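Side-chain contacts in predicted phosphatase, HAD family (PDB 3MC1), which is a predicted phosphatase of the haloacid dehalogenase (HAD) superfamily, probably hydrolysing a phosphate ester at a metal-dependent aspartate site, its substrate not established: residues N44-P49 against T53-Y58; A93-L98 against F127-I132. One frame throughout, in Å; residues are numbered along the deposited sequence.

Overall arrangement
Contact 1 and contact 2 lie on opposite sides of the chain's centre, their centres about 28 Å apart and their nearest atoms about 13 Å apart, and they share no helix or strand. Contact 1 joins a loop to helix 51-59 in the helical cap beside the sodium site; contact 2 joins helix 91-101 to the chain entering edge strand 131-135 of the parallel sheet. Each is partly buried. Contact 1 buries 360 Å² and mixes an aromatic cluster with a cation-pi contact and two bridging waters, whereas contact 2 buries 205 Å², mostly through one leucine and two aromatic rings. Neither has a direct hydrogen bond between its segments.

Contact 1: N44-P49 against T53-Y58; sequences NKFVGP and TSFMEY
In the helical cap of this HAD-type protein, Phe46 of the loop ahead of helix 51-59 joins Phe55 and Tyr58 of that helix in an aromatic cluster. Phe46 points its edge at the face of Phe55: the ring planes meet at 61°, and Phe46 CE1 lies over the centre of the Phe55 ring, 3.7 Å from Phe55 CD1. Against Tyr58 the Phe46 ring is turned obliquely, neither stacked nor edge-to-face. Ser54 CB sits over one face of Phe46, 3.3 Å from Phe46 CE1. Around the cluster, Val26 of helix 19-31 touches Phe46 and Ala69 of helix 63-81 touches Phe55.

Lys45 lies across one face of Tyr58. Its CG falls between the backbone N and the carbonyl carbon (chi1 71°), and bends at the next three torsions fold the chain over the ring. Lys45 CG is 3.8 Å from the centroid of the Tyr58 ring, a CH-pi contact, and Lys45 NZ is 3.7 Å from the same centroid, a cation-pi contact 32° off the normal.

Pro49 brings the loop close to the sodium ion, about 6 Å from its side chain, and packs its CG 3.4 Å from Ser54 OG. Two waters supply the polar links. One donates to Lys45 O and also hydrogen-bonds Tyr58 OH. The other water accepts a hydrogen bond from Ser54 OG, 2.7 Å from the water oxygen, and donates to both Phe46 O and Pro49 O.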
ATOM      1  N   ASN A  44      -6.191   8.394   9.662  1.00 23.55           N
ATOM      2  CA  ASN A  44      -6.242   7.165   8.874  1.00 23.68           C
ATOM      3  C   ASN A  44      -6.037   7.419   7.388  1.00 22.75           C
ATOM      4  O   ASN A  44      -5.469   6.582   6.690  1.00 20.28           O
ATOM      5  CB  ASN A  44      -7.580   6.442   9.078  1.00 25.26           C
ATOM      6  CG  ASN A  44      -7.644   5.691  10.396  1.00 26.75           C
ATOM      7  OD1 ASN A  44      -6.721   5.764  11.207  1.00 29.00           O
ATOM      8  ND2 ASN A  44      -8.738   4.971  10.619  1.00 27.48           N
ATOM      9  N   LYS A  45      -6.497   8.575   6.913  1.00 23.00           N
ATOM     10  CA  LYS A  45      -6.380   8.924   5.499  1.00 24.93           C
ATOM     11  C   LYS A  45      -4.930   8.997   5.033  1.00 24.30           C
ATOM     12  O   LYS A  45      -4.662   9.020   3.829  1.00 24.43           O
ATOM     13  CB  LYS A  45      -7.068  10.265   5.209  1.00 28.42           C
ATOM     14  CG  LYS A  45      -6.339  11.469   5.774  1.00 33.68           C
ATOM     15  CD  LYS A  45      -6.774  11.782   7.192  1.00 37.09           C
ATOM     16  CE  LYS A  45      -7.999  12.682   7.191  1.00 40.51           C
ATOM     17  NZ  LYS A  45      -7.693  14.022   6.604  1.00 43.04           N
ATOM     18  N   PHE A  46      -4.001   9.054   5.987  1.00 21.67           N
ATOM     19  CA  PHE A  46      -2.570   9.102   5.683  1.00 19.30           C
ATOM     20  C   PHE A  46      -2.061   7.698   5.350  1.00 18.24           C
ATOM     21  O   PHE A  46      -0.922   7.524   4.906  1.00 18.14           O
ATOM     22  CB  PHE A  46      -1.789   9.637   6.892  1.00 20.47           C
ATOM     23  CG  PHE A  46      -1.544  11.128   6.870  1.00 19.50           C
ATOM     24  CD1 PHE A  46      -0.356  11.643   6.358  1.00 20.96           C
ATOM     25  CD2 PHE A  46      -2.486  12.012   7.391  1.00 21.96           C
ATOM     26  CE1 PHE A  46      -0.106  13.025   6.370  1.00 21.28           C
ATOM     27  CE2 PHE A  46      -2.245  13.391   7.406  1.00 21.38           C
ATOM     28  CZ  PHE A  46      -1.055  13.895   6.897  1.00 22.19           C
ATOM     29  N   VAL A  47      -2.902   6.692   5.565  1.00 17.61           N
ATOM     30  CA  VAL A  47      -2.486   5.313   5.303  1.00 16.50           C
ATOM     31  C   VAL A  47      -2.756   4.908   3.866  1.00 17.76           C
ATOM     32  O   VAL A  47      -3.910   4.727   3.469  1.00 18.11           O
ATOM     33  CB  VAL A  47      -3.191   4.315   6.249  1.00 15.10           C
ATOM     34  CG1 VAL A  47      -2.755   2.882   5.918  1.00 13.78           C
ATOM     35  CG2 VAL A  47      -2.859   4.652   7.698  1.00 12.51           C
ATOM     36  N   GLY A  48      -1.680   4.765   3.093  1.00 17.59           N
ATOM     37  CA  GLY A  48      -1.806   4.379   1.697  1.00 18.39           C
ATOM     38  C   GLY A  48      -1.081   5.294   0.720  1.00 16.45           C
ATOM     39  O   GLY A  48      -0.131   4.868   0.068  1.00 15.99           O
ATOM     40  N   PRO A  49      -1.501   6.563   0.594  1.00 17.68           N
ATOM     41  CA  PRO A  49      -0.858   7.505  -0.330  1.00 15.72           C
ATOM     42  C   PRO A  49       0.527   7.981   0.103  1.00 15.84           C
ATOM     43  O   PRO A  49       0.923   7.805   1.255  1.00 16.02           O
ATOM     44  CB  PRO A  49      -1.860   8.651  -0.395  1.00 17.13           C
ATOM     45  CG  PRO A  49      -2.417   8.670   0.976  1.00 19.48           C
ATOM     46  CD  PRO A  49      -2.650   7.196   1.267  1.00 17.22           C
ATOM     47  N   THR A  53       2.207  13.870  -0.524  1.00 24.84           N
ATOM     48  CA  THR A  53       0.908  14.283  -1.045  1.00 25.30           C
ATOM     49  C   THR A  53      -0.061  14.575   0.109  1.00 24.48           C
ATOM     50  O   THR A  53      -0.817  15.555   0.073  1.00 23.91           O
ATOM     51  CB  THR A  53       0.303  13.184  -1.965  1.00 23.97           C
ATOM     52  OG1 THR A  53      -0.243  12.126  -1.168  1.00 27.66           O
ATOM     53  CG2 THR A  53       1.376  12.597  -2.850  1.00 23.57           C
ATOM     54  N   SER A  54      -0.018  13.741   1.147  1.00 23.91           N
ATOM     55  CA  SER A  54      -0.906  13.905   2.296  1.00 22.90           C
ATOM     56  C   SER A  54      -0.598  15.125   3.172  1.00 23.40           C
ATOM     57  O   SER A  54      -1.509  15.856   3.549  1.00 21.84           O
ATOM     58  CB  SER A  54      -0.894  12.633   3.154  1.00 25.72           C
ATOM     59  OG  SER A  54      -1.447  11.524   2.447  1.00 23.21           O
ATOM     60  N   PHE A  55       0.670  15.346   3.502  1.00 22.51           N
ATOM     61  CA  PHE A  55       1.027  16.501   4.330  1.00 23.53           C
ATOM     62  C   PHE A  55       0.693  17.803   3.598  1.00 25.66           C
ATOM     63  O   PHE A  55       0.226  18.771   4.203  1.00 25.35           O
ATOM     64  CB  PHE A  55       2.516  16.471   4.697  1.00 23.32           C
ATOM     65  CG  PHE A  55       2.835  15.594   5.883  1.00 21.45           C
ATOM     66  CD1 PHE A  55       2.232  15.822   7.117  1.00 19.33           C
ATOM     67  CD2 PHE A  55       3.749  14.542   5.765  1.00 21.99           C
ATOM     68  CE1 PHE A  55       2.530  15.019   8.219  1.00 20.44           C
ATOM     69  CE2 PHE A  55       4.055  13.736   6.859  1.00 20.66           C
ATOM     70  CZ  PHE A  55       3.445  13.973   8.090  1.00 20.91           C
HETATM   71  N   MSE A  56       0.930  17.822   2.291  1.00 26.87           N
HETATM   72  CA  MSE A  56       0.641  19.001   1.485  1.00 29.97           C
HETATM   73  C   MSE A  56      -0.859  19.247   1.357  1.00 30.29           C
HETATM   74  O   MSE A  56      -1.323  20.378   1.489  1.00 30.09           O
HETATM   75  CB  MSE A  56       1.261  18.856   0.094  1.00 31.75           C
HETATM   76  CG  MSE A  56       2.773  18.888   0.096  1.00 35.04           C
HETATM   77 SE   MSE A  56       3.504  18.760  -1.677  1.00 44.67          SE
HETATM   78  CE  MSE A  56       3.208  20.590  -2.250  1.00 41.98           C
ATOM     79  N   GLU A  57      -1.614  18.180   1.119  1.00 31.67           N
ATOM     80  CA  GLU A  57      -3.061  18.280   0.957  1.00 34.05           C
ATOM     81  C   GLU A  57      -3.826  18.570   2.243  1.00 34.68           C
ATOM     82  O   GLU A  57      -4.699  19.433   2.266  1.00 35.80           O
ATOM     83  CB  GLU A  57      -3.610  16.991   0.343  1.00 36.47           C
ATOM     84  CG  GLU A  57      -5.059  17.087  -0.114  1.00 41.71           C
ATOM     85  CD  GLU A  57      -5.654  15.734  -0.477  1.00 45.32           C
ATOM     86  OE1 GLU A  57      -4.936  14.907  -1.089  1.00 47.86           O
ATOM     87  OE2 GLU A  57      -6.846  15.502  -0.161  1.00 46.88           O
ATOM     88  N   TYR A  58      -3.503  17.848   3.310  1.00 34.38           N
ATOM     89  CA  TYR A  58      -4.196  18.008   4.588  1.00 34.75           C
ATOM     90  C   TYR A  58      -3.664  19.103   5.510  1.00 35.07           C
ATOM     91  O   TYR A  58      -4.338  19.492   6.472  1.00 34.97           O
ATOM     92  CB  TYR A  58      -4.198  16.674   5.338  1.00 34.39           C
ATOM     93  CG  TYR A  58      -4.821  15.544   4.552  1.00 36.32           C
ATOM     94  CD1 TYR A  58      -6.172  15.569   4.219  1.00 36.94           C
ATOM     95  CD2 TYR A  58      -4.051  14.473   4.101  1.00 36.63           C
ATOM     96  CE1 TYR A  58      -6.745  14.559   3.452  1.00 38.17           C
ATOM     97  CE2 TYR A  58      -4.612  13.456   3.332  1.00 37.51           C
ATOM     98  CZ  TYR A  58      -5.961  13.509   3.009  1.00 38.12           C
ATOM     99  OH  TYR A  58      -6.527  12.527   2.233  1.00 37.87           O
TER
HETATM  100  O   HOH W   1      -6.347  10.095   1.549  1.00 24.16           O
HETATM  101  O   HOH W   2       0.121   9.456   3.198  1.00 17.66           O

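Contact 2: A93-L98 against F127-I132; sequences ALLSSL and FYFDAI
Leu95 of helix 91-101 packs against Tyr128 and Phe129, which lead into strand 131-135 of the Rossmann-like HAD core. With no hydrogen bond between the two segments, the evidence for the contact is carbon packing.

The CH-pi component comes from Leu95 CB, which stands over one face of Tyr128, 4.1 Å from the ring centroid and 20° off the normal. It is displaced toward the rim on the CG side, with Tyr128 CG 3.9 Å away. The two side chains cross at about a right angle.

The aliphatic component belongs to the branched end of Leu95. With CG beside the backbone N (chi1 -60°) and CD1 continuing the chain outward (chi2 177°), the fork of the side chain faces Phe129: Leu95 CD1 and Leu95 CD2 each lie 3.8 Å from Phe129 CZ. Leu95 CD1 also meets Tyr128 CD2 at 3.9 Å, so this one methyl touches both aromatic residues.

Ser96 adds a smaller contact through carbon, its CA 3.8 Å from Tyr128 CE1. The polar end of the tyrosine reaches back to the opposing helix 91-101, where Tyr128 OH is hydrogen-bonded to Glu92 OE2, one turn before Ser96.

Around this packing, Leu105 of strand 104-109 touches both Leu95 and Phe129, and Val107 of the same strand touches Phe129 as well. Backbone hydrogen bonds of Asp130 with Leu105 and Ala131 with Val107 tie the strand entry to the sheet, while helix 207-215 packs on Leu94 and Leu98 of helix 91-101.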
ATOM      1  N   ALA A  93      -2.386 -17.134   4.663  1.00 16.86           N
ATOM      2  CA  ALA A  93      -3.064 -18.288   4.070  1.00 16.48           C
ATOM      3  C   ALA A  93      -3.300 -17.992   2.578  1.00 18.34           C
ATOM      4  O   ALA A  93      -3.068 -18.840   1.712  1.00 17.84           O
ATOM      5  CB  ALA A  93      -4.379 -18.523   4.772  1.00 19.40           C
ATOM      6  N   LEU A  94      -3.745 -16.773   2.290  1.00 17.76           N
ATOM      7  CA  LEU A  94      -3.993 -16.336   0.916  1.00 17.40           C
ATOM      8  C   LEU A  94      -2.727 -16.435   0.066  1.00 15.69           C
ATOM      9  O   LEU A  94      -2.735 -17.055  -1.003  1.00 13.64           O
ATOM     10  CB  LEU A  94      -4.507 -14.883   0.902  1.00 17.45           C
ATOM     11  CG  LEU A  94      -4.638 -14.240  -0.493  1.00 20.91           C
ATOM     12  CD1 LEU A  94      -5.687 -14.992  -1.316  1.00 23.11           C
ATOM     13  CD2 LEU A  94      -5.020 -12.781  -0.364  1.00 21.73           C
ATOM     14  N   LEU A  95      -1.643 -15.825   0.549  1.00 14.21           N
ATOM     15  CA  LEU A  95      -0.363 -15.832  -0.157  1.00 12.81           C
ATOM     16  C   LEU A  95       0.129 -17.243  -0.435  1.00 15.46           C
ATOM     17  O   LEU A  95       0.612 -17.531  -1.533  1.00 14.98           O
ATOM     18  CB  LEU A  95       0.694 -15.091   0.659  1.00 11.67           C
ATOM     19  CG  LEU A  95       0.390 -13.623   0.965  1.00 12.84           C
ATOM     20  CD1 LEU A  95       1.496 -13.034   1.852  1.00 13.61           C
ATOM     21  CD2 LEU A  95       0.293 -12.858  -0.341  1.00 11.43           C
ATOM     22  N   SER A  96       0.028 -18.113   0.566  1.00 15.31           N
ATOM     23  CA  SER A  96       0.473 -19.494   0.398  1.00 17.29           C
ATOM     24  C   SER A  96      -0.352 -20.156  -0.707  1.00 17.86           C
ATOM     25  O   SER A  96       0.205 -20.720  -1.646  1.00 19.64           O
ATOM     26  CB  SER A  96       0.307 -20.276   1.703  1.00 16.79           C
ATOM     27  OG  SER A  96       0.857 -21.579   1.588  1.00 19.76           O
ATOM     28  N   SER A  97      -1.676 -20.070  -0.591  1.00 19.81           N
ATOM     29  CA  SER A  97      -2.580 -20.663  -1.578  1.00 22.03           C
ATOM     30  C   SER A  97      -2.274 -20.181  -2.999  1.00 23.52           C
ATOM     31  O   SER A  97      -2.219 -20.981  -3.937  1.00 23.26           O
ATOM     32  CB  SER A  97      -4.033 -20.338  -1.224  1.00 24.59           C
ATOM     33  OG  SER A  97      -4.935 -20.909  -2.167  1.00 25.34           O
ATOM     34  N   LEU A  98      -2.058 -18.878  -3.159  1.00 22.68           N
ATOM     35  CA  LEU A  98      -1.774 -18.332  -4.482  1.00 22.38           C
ATOM     36  C   LEU A  98      -0.475 -18.855  -5.089  1.00 23.49           C
ATOM     37  O   LEU A  98      -0.436 -19.176  -6.274  1.00 23.95           O
ATOM     38  CB  LEU A  98      -1.748 -16.796  -4.438  1.00 21.82           C
ATOM     39  CG  LEU A  98      -3.035 -16.081  -4.019  1.00 20.90           C
ATOM     40  CD1 LEU A  98      -2.820 -14.568  -4.110  1.00 19.83           C
ATOM     41  CD2 LEU A  98      -4.199 -16.518  -4.912  1.00 20.81           C
ATOM     42  N   PHE A 127       9.301 -14.068   1.694  1.00 15.07           N
ATOM     43  CA  PHE A 127       9.593 -15.052   0.662  1.00 13.86           C
ATOM     44  C   PHE A 127       8.434 -15.474  -0.232  1.00 15.16           C
ATOM     45  O   PHE A 127       8.632 -16.187  -1.224  1.00 12.67           O
ATOM     46  CB  PHE A 127      10.263 -16.256   1.313  1.00 13.78           C
ATOM     47  CG  PHE A 127      11.680 -15.981   1.726  1.00 15.22           C
ATOM     48  CD1 PHE A 127      12.656 -15.746   0.764  1.00 13.63           C
ATOM     49  CD2 PHE A 127      12.031 -15.922   3.070  1.00 16.36           C
ATOM     50  CE1 PHE A 127      13.966 -15.454   1.136  1.00 18.45           C
ATOM     51  CE2 PHE A 127      13.339 -15.632   3.455  1.00 16.25           C
ATOM     52  CZ  PHE A 127      14.309 -15.399   2.490  1.00 17.45           C
ATOM     53  N   TYR A 128       7.227 -15.037   0.108  1.00 14.36           N
ATOM     54  CA  TYR A 128       6.060 -15.356  -0.713  1.00 14.42           C
ATOM     55  C   TYR A 128       6.107 -14.483  -1.961  1.00 14.78           C
ATOM     56  O   TYR A 128       5.433 -14.757  -2.959  1.00 13.53           O
ATOM     57  CB  TYR A 128       4.768 -15.048   0.035  1.00 11.33           C
ATOM     58  CG  TYR A 128       4.405 -16.021   1.133  1.00 13.77           C
ATOM     59  CD1 TYR A 128       4.134 -17.362   0.844  1.00 12.27           C
ATOM     60  CD2 TYR A 128       4.307 -15.601   2.458  1.00 14.75           C
ATOM     61  CE1 TYR A 128       3.773 -18.260   1.848  1.00 13.81           C
ATOM     62  CE2 TYR A 128       3.943 -16.489   3.475  1.00 17.02           C
ATOM     63  CZ  TYR A 128       3.677 -17.817   3.160  1.00 14.69           C
ATOM     64  OH  TYR A 128       3.311 -18.687   4.153  1.00 13.38           O
ATOM     65  N   PHE A 129       6.931 -13.440  -1.911  1.00 13.29           N
ATOM     66  CA  PHE A 129       7.011 -12.486  -3.014  1.00 14.43           C
ATOM     67  C   PHE A 129       8.217 -12.600  -3.918  1.00 14.99           C
ATOM     68  O   PHE A 129       9.325 -12.869  -3.460  1.00 16.21           O
ATOM     69  CB  PHE A 129       6.941 -11.060  -2.443  1.00 12.54           C
ATOM     70  CG  PHE A 129       5.671 -10.788  -1.684  1.00 13.76           C
ATOM     71  CD1 PHE A 129       4.484 -10.508  -2.370  1.00 13.09           C
ATOM     72  CD2 PHE A 129       5.634 -10.919  -0.294  1.00 10.49           C
ATOM     73  CE1 PHE A 129       3.278 -10.368  -1.681  1.00 10.33           C
ATOM     74  CE2 PHE A 129       4.434 -10.784   0.399  1.00 12.25           C
ATOM     75  CZ  PHE A 129       3.253 -10.509  -0.297  1.00 10.70           C
ATOM     76  N   ASP A 130       7.977 -12.387  -5.209  1.00 16.02           N
ATOM     77  CA  ASP A 130       9.013 -12.402  -6.231  1.00 16.05           C
ATOM     78  C   ASP A 130       9.798 -11.095  -6.139  1.00 16.71           C
ATOM     79  O   ASP A 130      10.974 -11.036  -6.491  1.00 15.91           O
ATOM     80  CB  ASP A 130       8.380 -12.501  -7.616  1.00 19.54           C
ATOM     81  CG  ASP A 130       8.088 -13.928  -8.025  1.00 20.77           C
ATOM     82  OD1 ASP A 130       7.862 -14.777  -7.137  1.00 21.39           O
ATOM     83  OD2 ASP A 130       8.071 -14.192  -9.239  1.00 21.80           O
ATOM     84  N   ALA A 131       9.132 -10.039  -5.687  1.00 15.70           N
ATOM     85  CA  ALA A 131       9.788  -8.748  -5.539  1.00 14.77           C
ATOM     86  C   ALA A 131       8.947  -7.853  -4.641  1.00 14.61           C
ATOM     87  O   ALA A 131       7.736  -8.026  -4.538  1.00 12.92           O
ATOM     88  CB  ALA A 131       9.983  -8.090  -6.907  1.00 14.60           C
ATOM     89  N   ILE A 132       9.606  -6.911  -3.975  1.00 15.31           N
ATOM     90  CA  ILE A 132       8.930  -5.963  -3.097  1.00 14.60           C
ATOM     91  C   ILE A 132       9.402  -4.620  -3.618  1.00 15.03           C
ATOM     92  O   ILE A 132      10.525  -4.201  -3.358  1.00 18.37           O
ATOM     93  CB  ILE A 132       9.350  -6.177  -1.619  1.00 14.61           C
ATOM     94  CG1 ILE A 132       8.804  -7.525  -1.135  1.00 13.43           C
ATOM     95  CG2 ILE A 132       8.822  -5.041  -0.746  1.00 13.08           C
ATOM     96  CD1 ILE A 132       9.366  -7.991   0.195  1.00 11.98           C
TER